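Long-range contacts in Cd1 (PDB 7D39), which binds flavin mononucleotide and, as a flavone reductase, probably reduces the C=C bond of flavones and flavonols to initiate their breakdown by gut bacteria: residues L4-G9 with D81-S86; L97-T102 with Q154-M159; V138-S143 with K167-E172. All coordinates share one frame; numbering follows the deposited sequence.

Interaction 1. Residues L4-G9 with D81-S86; sequences LGISGG and DGIVFS. With FMN (flavin mononucleotide), chain B.
Two neighbouring inner strands of the five-stranded parallel flavodoxin-like sheet, 4-7 and 82-86, meet here, and the first of them runs out into the loop that reaches the FMN phosphate. Their segment axes lie 4.7 Å apart, and L4, G5, I6 and S7 pair in order with I83, V84, F85 and S86. A ladder of five backbone hydrogen bonds joins them: L4 N to G82 O, V84 N to L4 O, I6 N to V84 O, S86 N to I6 O and, past the end of the first strand, G8 N to S86 O (2.9 Å). All five are close to straight, so the pairing stays regular up to the turn.

On the face carrying L4, I6, I83 and F85, the packing centres on I6. Its methyl CG2 sits over one face of the F85 ring, 3.9 Å from the centroid, in a CH-pi contact displaced toward the rim. The F85 side chain stands anti to its backbone N (chi1 -157°), which swings the ring over toward the first strand and under that methyl. The other branch of I6 reaches along the strands, bringing CD1 to 4.1 Å from I83 CG2. F98 meets the F85 ring edge-to-face from beyond the sheet.

The other face bears V84 and the two serines, against helix 14-28; S7 OG bonds to D16 and S86 OG to N15. S7 OG also accepts from G9 N at 3.3 Å, an ST turn that bends the chain as it leaves the sheet. G9 CA then lies 3.5 Å from FMN O1P, the bare backbone passing close to the phosphate. A loop between the first strand and the first helix that passes beside the FMN phosphate is characteristic of the flavodoxin-like fold.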
loop_
_atom_site.group_PDB
_atom_site.type_symbol
_atom_site.label_atom_id
_atom_site.label_comp_id
_atom_site.label_asym_id
_atom_site.label_seq_id
_atom_site.Cartn_x
_atom_site.Cartn_y
_atom_site.Cartn_z
ATOM N N LEU A 4 3.570 -8.258 13.271
ATOM C CA LEU A 4 4.632 -8.550 12.339
ATOM C C LEU A 4 5.394 -7.312 11.911
ATOM O O LEU A 4 4.834 -6.369 11.458
ATOM C CB LEU A 4 4.094 -9.290 11.122
ATOM C CG LEU A 4 5.035 -9.679 9.988
ATOM C CD1 LEU A 4 5.995 -10.763 10.379
ATOM C CD2 LEU A 4 4.274 -10.086 8.754
ATOM N N GLY A 5 6.695 -7.360 12.079
ATOM C CA GLY A 5 7.604 -6.409 11.509
ATOM C C GLY A 5 8.340 -6.859 10.274
ATOM O O GLY A 5 8.916 -7.905 10.225
ATOM N N ILE A 6 8.310 -6.015 9.282
ATOM C CA ILE A 6 8.955 -6.237 8.016
ATOM C C ILE A 6 9.935 -5.118 7.704
ATOM O O ILE A 6 9.613 -3.981 7.830
ATOM C CB ILE A 6 7.941 -6.355 6.860
ATOM C CG1 ILE A 6 6.885 -7.408 7.153
ATOM C CG2 ILE A 6 8.660 -6.556 5.547
ATOM C CD1 ILE A 6 5.721 -7.402 6.210
ATOM N N SER A 7 11.127 -5.472 7.283
ATOM C CA SER A 7 12.113 -4.480 6.884
ATOM C C SER A 7 12.571 -4.744 5.459
ATOM O O SER A 7 12.922 -5.874 5.111
ATOM C CB SER A 7 13.310 -4.474 7.825
ATOM O OG SER A 7 14.385 -3.806 7.211
ATOM N N GLY A 8 12.568 -3.700 4.643
ATOM C CA GLY A 8 13.062 -3.777 3.284
ATOM C C GLY A 8 14.461 -3.236 3.070
ATOM O O GLY A 8 14.867 -3.061 1.914
ATOM N N GLY A 9 15.209 -2.946 4.140
ATOM C CA GLY A 9 16.565 -2.453 4.027
ATOM C C GLY A 9 17.572 -3.584 3.935
ATOM O O GLY A 9 17.225 -4.758 3.797
ATOM N N ASP A 81 -2.158 -9.587 13.333
ATOM C CA ASP A 81 -3.231 -8.645 13.617
ATOM C C ASP A 81 -2.832 -7.222 13.262
ATOM O O ASP A 81 -3.699 -6.396 12.956
ATOM C CB ASP A 81 -3.639 -8.736 15.091
ATOM C CG ASP A 81 -4.007 -10.157 15.514
ATOM O OD1 ASP A 81 -5.006 -10.721 14.997
ATOM O OD2 ASP A 81 -3.299 -10.716 16.375
ATOM N N GLY A 82 -1.534 -6.929 13.287
ATOM C CA GLY A 82 -1.019 -5.620 12.936
ATOM C C GLY A 82 0.376 -5.787 12.372
ATOM O O GLY A 82 1.067 -6.770 12.657
ATOM N N ILE A 83 0.774 -4.822 11.543
ATOM C CA ILE A 83 2.008 -4.899 10.767
ATOM C C ILE A 83 2.726 -3.562 10.820
ATOM O O ILE A 83 2.108 -2.502 10.661
ATOM C CB ILE A 83 1.753 -5.276 9.295
ATOM C CG1 ILE A 83 1.016 -6.594 9.175
ATOM C CG2 ILE A 83 3.042 -5.322 8.516
ATOM C CD1 ILE A 83 0.733 -6.955 7.746
ATOM N N VAL A 84 4.044 -3.629 10.987
ATOM C CA VAL A 84 4.939 -2.482 10.920
ATOM C C VAL A 84 5.937 -2.765 9.806
ATOM O O VAL A 84 6.642 -3.780 9.835
ATOM C CB VAL A 84 5.654 -2.235 12.262
ATOM C CG1 VAL A 84 6.430 -0.945 12.231
ATOM C CG2 VAL A 84 4.649 -2.171 13.351
ATOM N N PHE A 85 5.984 -1.905 8.819
ATOM C CA PHE A 85 6.762 -2.070 7.636
ATOM C C PHE A 85 7.727 -0.913 7.496
ATOM O O PHE A 85 7.317 0.202 7.316
ATOM C CB PHE A 85 5.813 -2.105 6.448
ATOM C CG PHE A 85 6.353 -2.777 5.241
ATOM C CD1 PHE A 85 5.556 -3.585 4.488
ATOM C CD2 PHE A 85 7.642 -2.591 4.856
ATOM C CE1 PHE A 85 6.040 -4.197 3.385
ATOM C CE2 PHE A 85 8.126 -3.191 3.746
ATOM C CZ PHE A 85 7.336 -3.993 3.011
ATOM N N SER A 86 9.005 -1.192 7.577
ATOM C CA SER A 86 10.036 -0.205 7.375
ATOM C C SER A 86 10.731 -0.314 6.029
ATOM O O SER A 86 11.262 -1.311 5.720
ATOM C CB SER A 86 11.037 -0.259 8.508
ATOM O OG SER A 86 11.870 0.834 8.546
HETATM N N1 FMN B . 17.661 8.415 0.311
HETATM C C2 FMN B . 16.861 9.472 0.289
HETATM O O2 FMN B . 16.810 10.019 1.393
HETATM N N3 FMN B . 16.216 9.872 -0.841
HETATM C C4 FMN B . 16.370 9.145 -1.971
HETATM O O4 FMN B . 15.860 9.379 -3.052
HETATM C C4A FMN B . 17.260 7.974 -1.958
HETATM N N5 FMN B . 17.470 7.228 -3.015
HETATM C C5A FMN B . 18.239 6.140 -3.018
HETATM C C6 FMN B . 18.435 5.365 -4.147
HETATM C C7 FMN B . 19.245 4.237 -4.124
HETATM C C7M FMN B . 19.459 3.412 -5.366
HETATM C C8 FMN B . 19.938 3.872 -2.864
HETATM C C8M FMN B . 20.837 2.667 -2.829
HETATM C C9 FMN B . 19.744 4.661 -1.743
HETATM C C9A FMN B . 18.918 5.766 -1.774
HETATM N N10 FMN B . 18.747 6.569 -0.640
HETATM C C10 FMN B . 17.899 7.648 -0.721
HETATM C "C1'" FMN B . 19.397 6.166 0.601
HETATM C "C2'" FMN B . 18.616 5.040 1.294
HETATM O "O2'" FMN B . 17.321 5.435 1.701
HETATM C "C3'" FMN B . 19.442 4.451 2.474
HETATM O "O3'" FMN B . 20.633 3.868 2.020
HETATM C "C4'" FMN B . 18.621 3.463 3.338
HETATM O "O4'" FMN B . 17.668 4.123 4.152
HETATM C "C5'" FMN B . 19.547 2.586 4.164
HETATM O "O5'" FMN B . 18.864 1.694 4.976
HETATM P P FMN B . 19.282 0.354 5.536
HETATM O O1P FMN B . 18.189 -0.225 6.163
HETATM O O2P FMN B . 19.677 -0.427 4.437
HETATM O O3P FMN B . 20.275 0.739 6.488
#

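Interaction 2. Residues L97-T102 with Q154-M159; sequences LFHTIT and QCDAGM
F98 and H99 of helix 96-109 face D156 and A157 of helix 153-162, two helices on the same side of the parallel sheet. The segment axes come within 10.0 Å and cross at 29°, and side chains of helix 96-109 reach across to the backbone of helix 153-162.

Ring and apolar contacts are carried mainly by F98, extended toward the opposite helix with CG anti to the backbone N (chi1 -167°). Its far corner meets the helix backbone: CZ lies 3.8 Å from A157 CA, and the methyl of A157 touches the ring only more distantly. At the edge of the ring, near its plane, D156 O approaches CE1 to 3.6 Å. One turn further along, T102 CG2 rests 4.2 Å from CG of M159, a selenomethionine whose selenium end leads away from the contact.

A water supplies the polar link between the helices. It donates to D156 O at 2.9 Å and stands 2.8 Å from T102 OG1, tying a side-chain hydroxyl of one helix to a main-chain carbonyl of the other; the same water lies in the plane of the F98 ring, at its edge.

Charged and polar side chains meet at the partly exposed border. The H99 imidazole and the D156 carboxylate are steeply turned against each other, their planes 72° apart, with H99 NE2 3.2 Å from D156 OD2. Each group has a firmer tie beyond this pair: H99 ND1 to T95 O, just ahead of its own helix, and D156 OD2 to A94 N, which binds the second helix to the loop leading into the first.

Beneath, F98 and A157 both rest on F141 of strand 138-144. Adjacent helices laid side by side over a parallel sheet in this way are typical of the three-layer alpha-beta-alpha sandwich of flavodoxin-like proteins.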
loop_
_atom_site.group_PDB
_atom_site.type_symbol
_atom_site.label_atom_id
_atom_site.label_comp_id
_atom_site.label_asym_id
_atom_site.label_seq_id
_atom_site.Cartn_x
_atom_site.Cartn_y
_atom_site.Cartn_z
ATOM N N LEU A 97 11.247 -3.088 -4.759
ATOM C CA LEU A 97 10.656 -4.287 -4.179
ATOM C C LEU A 97 9.343 -3.974 -3.466
ATOM O O LEU A 97 8.372 -4.726 -3.578
ATOM C CB LEU A 97 11.651 -4.936 -3.214
ATOM C CG LEU A 97 11.087 -6.172 -2.514
ATOM C CD1 LEU A 97 10.663 -7.227 -3.534
ATOM C CD2 LEU A 97 12.099 -6.746 -1.531
ATOM N N PHE A 98 9.305 -2.872 -2.721
ATOM C CA PHE A 98 8.053 -2.420 -2.135
ATOM C C PHE A 98 6.989 -2.203 -3.211
ATOM O O PHE A 98 5.818 -2.565 -3.026
ATOM C CB PHE A 98 8.292 -1.133 -1.339
ATOM C CG PHE A 98 7.143 -0.758 -0.453
ATOM C CD1 PHE A 98 6.022 -0.131 -0.969
ATOM C CD2 PHE A 98 7.180 -1.040 0.903
ATOM C CE1 PHE A 98 4.966 0.191 -0.152
ATOM C CE2 PHE A 98 6.122 -0.733 1.722
ATOM C CZ PHE A 98 5.015 -0.114 1.203
ATOM N N HIS A 99 7.366 -1.596 -4.332
ATOM C CA HIS A 99 6.410 -1.431 -5.433
ATOM C C HIS A 99 5.973 -2.769 -6.019
ATOM O O HIS A 99 4.826 -2.906 -6.441
ATOM C CB HIS A 99 7.003 -0.567 -6.532
ATOM C CG HIS A 99 7.031 0.888 -6.199
ATOM N ND1 HIS A 99 8.138 1.511 -5.671
ATOM C CD2 HIS A 99 6.090 1.850 -6.331
ATOM C CE1 HIS A 99 7.876 2.792 -5.484
ATOM N NE2 HIS A 99 6.637 3.021 -5.869
ATOM N N THR A 100 6.866 -3.759 -6.053
ATOM C CA THR A 100 6.508 -5.084 -6.552
ATOM C C THR A 100 5.527 -5.778 -5.619
ATOM O O THR A 100 4.548 -6.372 -6.076
ATOM C CB THR A 100 7.766 -5.923 -6.735
ATOM O OG1 THR A 100 8.453 -5.448 -7.879
ATOM C CG2 THR A 100 7.440 -7.385 -6.957
ATOM N N ILE A 101 5.768 -5.696 -4.307
ATOM C CA ILE A 101 4.809 -6.228 -3.348
ATOM C C ILE A 101 3.448 -5.572 -3.540
ATOM O O ILE A 101 2.407 -6.239 -3.496
ATOM C CB ILE A 101 5.343 -6.054 -1.910
ATOM C CG1 ILE A 101 6.504 -7.025 -1.675
ATOM C CG2 ILE A 101 4.235 -6.273 -0.878
ATOM C CD1 ILE A 101 7.373 -6.677 -0.471
ATOM N N THR A 102 3.432 -4.258 -3.776
ATOM C CA THR A 102 2.170 -3.580 -4.054
ATOM C C THR A 102 1.529 -4.107 -5.346
ATOM O O THR A 102 0.336 -4.410 -5.377
ATOM C CB THR A 102 2.388 -2.060 -4.127
ATOM O OG1 THR A 102 2.932 -1.568 -2.892
ATOM C CG2 THR A 102 1.081 -1.352 -4.375
ATOM N N GLN A 154 5.598 8.247 1.358
ATOM C CA GLN A 154 4.402 8.057 2.171
ATOM C C GLN A 154 3.184 7.727 1.319
ATOM O O GLN A 154 2.295 6.986 1.759
ATOM C CB GLN A 154 4.133 9.312 2.994
ATOM C CG GLN A 154 5.089 9.529 4.121
ATOM C CD GLN A 154 4.941 10.895 4.747
ATOM O OE1 GLN A 154 5.112 11.923 4.087
ATOM N NE2 GLN A 154 4.602 10.913 6.034
ATOM N N CYS A 155 3.106 8.290 0.121
ATOM C CA CYS A 155 2.042 7.915 -0.798
ATOM C C CYS A 155 2.252 6.493 -1.311
ATOM O O CYS A 155 1.291 5.713 -1.381
ATOM C CB CYS A 155 1.963 8.937 -1.928
ATOM S SG CYS A 155 0.599 8.709 -3.096
ATOM N N ASP A 156 3.501 6.113 -1.634
ATOM C CA ASP A 156 3.764 4.716 -1.984
ATOM C C ASP A 156 3.304 3.800 -0.866
ATOM O O ASP A 156 2.666 2.767 -1.112
ATOM C CB ASP A 156 5.250 4.465 -2.262
ATOM C CG ASP A 156 5.767 5.205 -3.469
ATOM O OD1 ASP A 156 4.964 5.705 -4.272
ATOM O OD2 ASP A 156 7.001 5.273 -3.628
ATOM N N ALA A 157 3.641 4.150 0.376
ATOM C CA ALA A 157 3.258 3.292 1.489
ATOM C C ALA A 157 1.744 3.151 1.548
ATOM O O ALA A 157 1.208 2.042 1.641
ATOM C CB ALA A 157 3.807 3.850 2.803
ATOM N N GLY A 158 1.039 4.273 1.477
ATOM C CA GLY A 158 -0.407 4.221 1.487
ATOM C C GLY A 158 -0.974 3.360 0.374
ATOM O O GLY A 158 -2.005 2.717 0.552
HETATM N N MSE A 159 -0.348 3.369 -0.770
HETATM C CA MSE A 159 -0.759 2.529 -1.843
HETATM C C MSE A 159 -0.875 1.062 -1.465
HETATM O O MSE A 159 -1.819 0.455 -1.864
HETATM C CB MSE A 159 0.146 2.762 -3.024
HETATM C CG MSE A 159 -0.633 2.522 -4.282
HETATM SE SE MSE A 159 -2.122 3.757 -4.649
HETATM C CE MSE A 159 -1.149 5.355 -4.827
HETATM O O HOH W 1 3.582 1.116 -3.291
#

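Interaction 3. Residues V138-S143 with K167-E172; sequences VISFMS and KVIDNE
S140 OG, beside its own backbone N at chi1 -75°, accepts a hydrogen bond from D170 N (2.8 Å) at the point where strands 138-143 and 167-172 slip out of step. The hydroxyl thus satisfies a backbone N-H within the slip in register. It also donates to a water (2.6 Å), which in turn donates to D170 OD2; that carboxylate oxygen is further held by N196. E172, on the face covered by helix 184-202, turns away from strand 138-143 to a salt bridge with R189 of that helix.

Before the slip, I139 N bonds to K167 O and I169 N to I139 O; after it come F141 N to D170 O, E172 N to F141 O and S143 N to E172 O (2.8 Å). I139 pairs with V168 but F141 with N171, a beta bulge that accommodates one extra residue in the second strand. At D170 O, in the bulge, F141 N sits 43° out of the carbonyl plane. A second water, at the far end, accepts from S143 OG and donates to N171 OD1 (2.8 Å) and E172 O; S143 OG is also bonded to T153.

Packing follows on both faces. I169 CG1 comes 3.8 Å from V138 CB, the two side chains crossing on the side covered by helix 184-202. On the opposite side, the F141 ring has V168 CG2 at its edge, 4.4 Å from CE2, while N171 OD1 approaches F141 CB. There A157 of helix 153-162 covers F141 and N171. Strand 138-144, helix 153-162 and strand 167-174 together form the beta-alpha-beta crossover that closes this edge of the flavodoxin-like sheet.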
loop_
_atom_site.group_PDB
_atom_site.type_symbol
_atom_site.label_atom_id
_atom_site.label_comp_id
_atom_site.label_asym_id
_atom_site.label_seq_id
_atom_site.Cartn_x
_atom_site.Cartn_y
_atom_site.Cartn_z
ATOM N N VAL A 138 -4.602 -3.686 10.875
ATOM C CA VAL A 138 -3.932 -2.393 11.014
ATOM C C VAL A 138 -2.488 -2.528 10.555
ATOM O O VAL A 138 -1.873 -3.592 10.688
ATOM C CB VAL A 138 -3.978 -1.845 12.460
ATOM C CG1 VAL A 138 -5.406 -1.451 12.863
ATOM C CG2 VAL A 138 -3.402 -2.856 13.426
ATOM N N ILE A 139 -1.945 -1.432 10.021
ATOM C CA ILE A 139 -0.598 -1.405 9.467
ATOM C C ILE A 139 -0.022 -0.010 9.668
ATOM O O ILE A 139 -0.736 0.992 9.584
ATOM C CB ILE A 139 -0.582 -1.802 7.972
ATOM C CG1 ILE A 139 0.856 -1.876 7.437
ATOM C CG2 ILE A 139 -1.438 -0.823 7.143
ATOM C CD1 ILE A 139 1.035 -2.814 6.239
ATOM N N SER A 140 1.277 0.045 9.942
ATOM C CA SER A 140 2.010 1.295 10.026
ATOM C C SER A 140 3.279 1.184 9.199
ATOM O O SER A 140 3.839 0.095 9.023
ATOM C CB SER A 140 2.345 1.650 11.471
ATOM O OG SER A 140 1.177 2.113 12.148
ATOM N N PHE A 141 3.727 2.327 8.692
ATOM C CA PHE A 141 4.873 2.393 7.804
ATOM C C PHE A 141 5.897 3.376 8.338
ATOM O O PHE A 141 5.553 4.390 8.947
ATOM C CB PHE A 141 4.456 2.829 6.402
ATOM C CG PHE A 141 3.476 1.899 5.745
ATOM C CD1 PHE A 141 3.907 0.714 5.182
ATOM C CD2 PHE A 141 2.136 2.221 5.676
ATOM C CE1 PHE A 141 3.014 -0.136 4.564
ATOM C CE2 PHE A 141 1.231 1.374 5.036
ATOM C CZ PHE A 141 1.673 0.198 4.499
HETATM N N MSE A 142 7.155 3.075 8.080
HETATM C CA MSE A 142 8.227 4.019 8.324
HETATM C C MSE A 142 9.066 4.026 7.064
HETATM O O MSE A 142 9.418 2.968 6.569
HETATM C CB MSE A 142 9.051 3.614 9.539
HETATM C CG MSE A 142 8.244 3.464 10.817
HETATM SE SE MSE A 142 9.395 3.056 12.374
HETATM C CE MSE A 142 9.685 1.159 12.017
ATOM N N SER A 143 9.346 5.205 6.521
ATOM C CA SER A 143 10.227 5.350 5.373
ATOM C C SER A 143 11.489 6.045 5.845
ATOM O O SER A 143 11.413 7.111 6.462
ATOM C CB SER A 143 9.565 6.159 4.254
ATOM O OG SER A 143 8.359 5.558 3.834
ATOM N N LYS A 167 -6.233 -0.554 7.785
ATOM C CA LYS A 167 -6.294 0.738 8.459
ATOM C C LYS A 167 -4.882 1.189 8.835
ATOM O O LYS A 167 -4.211 0.551 9.650
ATOM C CB LYS A 167 -7.199 0.657 9.684
ATOM C CG LYS A 167 -7.180 1.919 10.537
ATOM C CD LYS A 167 -8.070 1.774 11.754
ATOM C CE LYS A 167 -9.548 1.933 11.408
ATOM N NZ LYS A 167 -10.396 0.916 12.105
ATOM N N VAL A 168 -4.435 2.292 8.239
ATOM C CA VAL A 168 -3.115 2.843 8.520
ATOM C C VAL A 168 -3.121 3.525 9.882
ATOM O O VAL A 168 -3.990 4.347 10.176
ATOM C CB VAL A 168 -2.704 3.824 7.411
ATOM C CG1 VAL A 168 -1.315 4.425 7.673
ATOM C CG2 VAL A 168 -2.708 3.134 6.068
ATOM N N ILE A 169 -2.132 3.213 10.717
ATOM C CA ILE A 169 -2.069 3.889 12.007
ATOM C C ILE A 169 -1.024 5.000 11.977
ATOM O O ILE A 169 -1.334 6.165 12.268
ATOM C CB ILE A 169 -1.819 2.889 13.147
ATOM C CG1 ILE A 169 -2.858 1.764 13.092
ATOM C CG2 ILE A 169 -1.840 3.599 14.504
ATOM C CD1 ILE A 169 -4.299 2.216 13.346
ATOM N N ASP A 170 0.206 4.660 11.613
ATOM C CA ASP A 170 1.248 5.646 11.389
ATOM C C ASP A 170 1.823 5.489 9.987
ATOM O O ASP A 170 1.764 4.410 9.399
ATOM C CB ASP A 170 2.361 5.528 12.440
ATOM C CG ASP A 170 1.991 6.225 13.740
ATOM O OD1 ASP A 170 1.861 7.468 13.707
ATOM O OD2 ASP A 170 1.814 5.531 14.769
ATOM N N ASN A 171 2.374 6.590 9.446
ATOM C CA ASN A 171 2.971 6.593 8.113
ATOM C C ASN A 171 4.067 7.667 8.123
ATOM O O ASN A 171 3.915 8.785 7.636
ATOM C CB ASN A 171 1.923 6.840 7.029
ATOM C CG ASN A 171 2.475 6.651 5.666
ATOM O OD1 ASN A 171 3.674 6.454 5.509
ATOM N ND2 ASN A 171 1.617 6.708 4.656
ATOM N N GLU A 172 5.214 7.311 8.691
ATOM C CA GLU A 172 6.227 8.271 9.113
ATOM C C GLU A 172 7.418 8.259 8.157
ATOM O O GLU A 172 7.820 7.203 7.666
ATOM C CB GLU A 172 6.689 7.958 10.544
ATOM C CG GLU A 172 7.604 8.991 11.187
ATOM C CD GLU A 172 6.880 10.261 11.528
ATOM O OE1 GLU A 172 6.565 11.048 10.602
ATOM O OE2 GLU A 172 6.613 10.463 12.725
HETATM O O HOH W 2 1.711 2.723 14.670
HETATM O O HOH W 3 6.382 5.737 5.711
#

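Interactions 1 and 3 are successive parts of one parallel sheet, their centres about 9 Å apart: strand 82-88 bonds to strand 138-144 through I83 O to S140 N (2.8 Å) and F85 N to S140 O (2.9 Å). Interaction 2 lies over that sheet, its centre about 13 Å from that of interaction 1 and 12 Å from that of interaction 3. Aromatic rings join the layers, with F98 CD2 3.6 Å from F85 CZ and F98 CZ 3.9 Å from F141 CE1. Q154 NE2 also bonds to N171 O. Only interaction 1 includes a residue of the FMN pocket; the side chains of S143 and D156 stay about 8 and 10 Å from the flavin nucleotide.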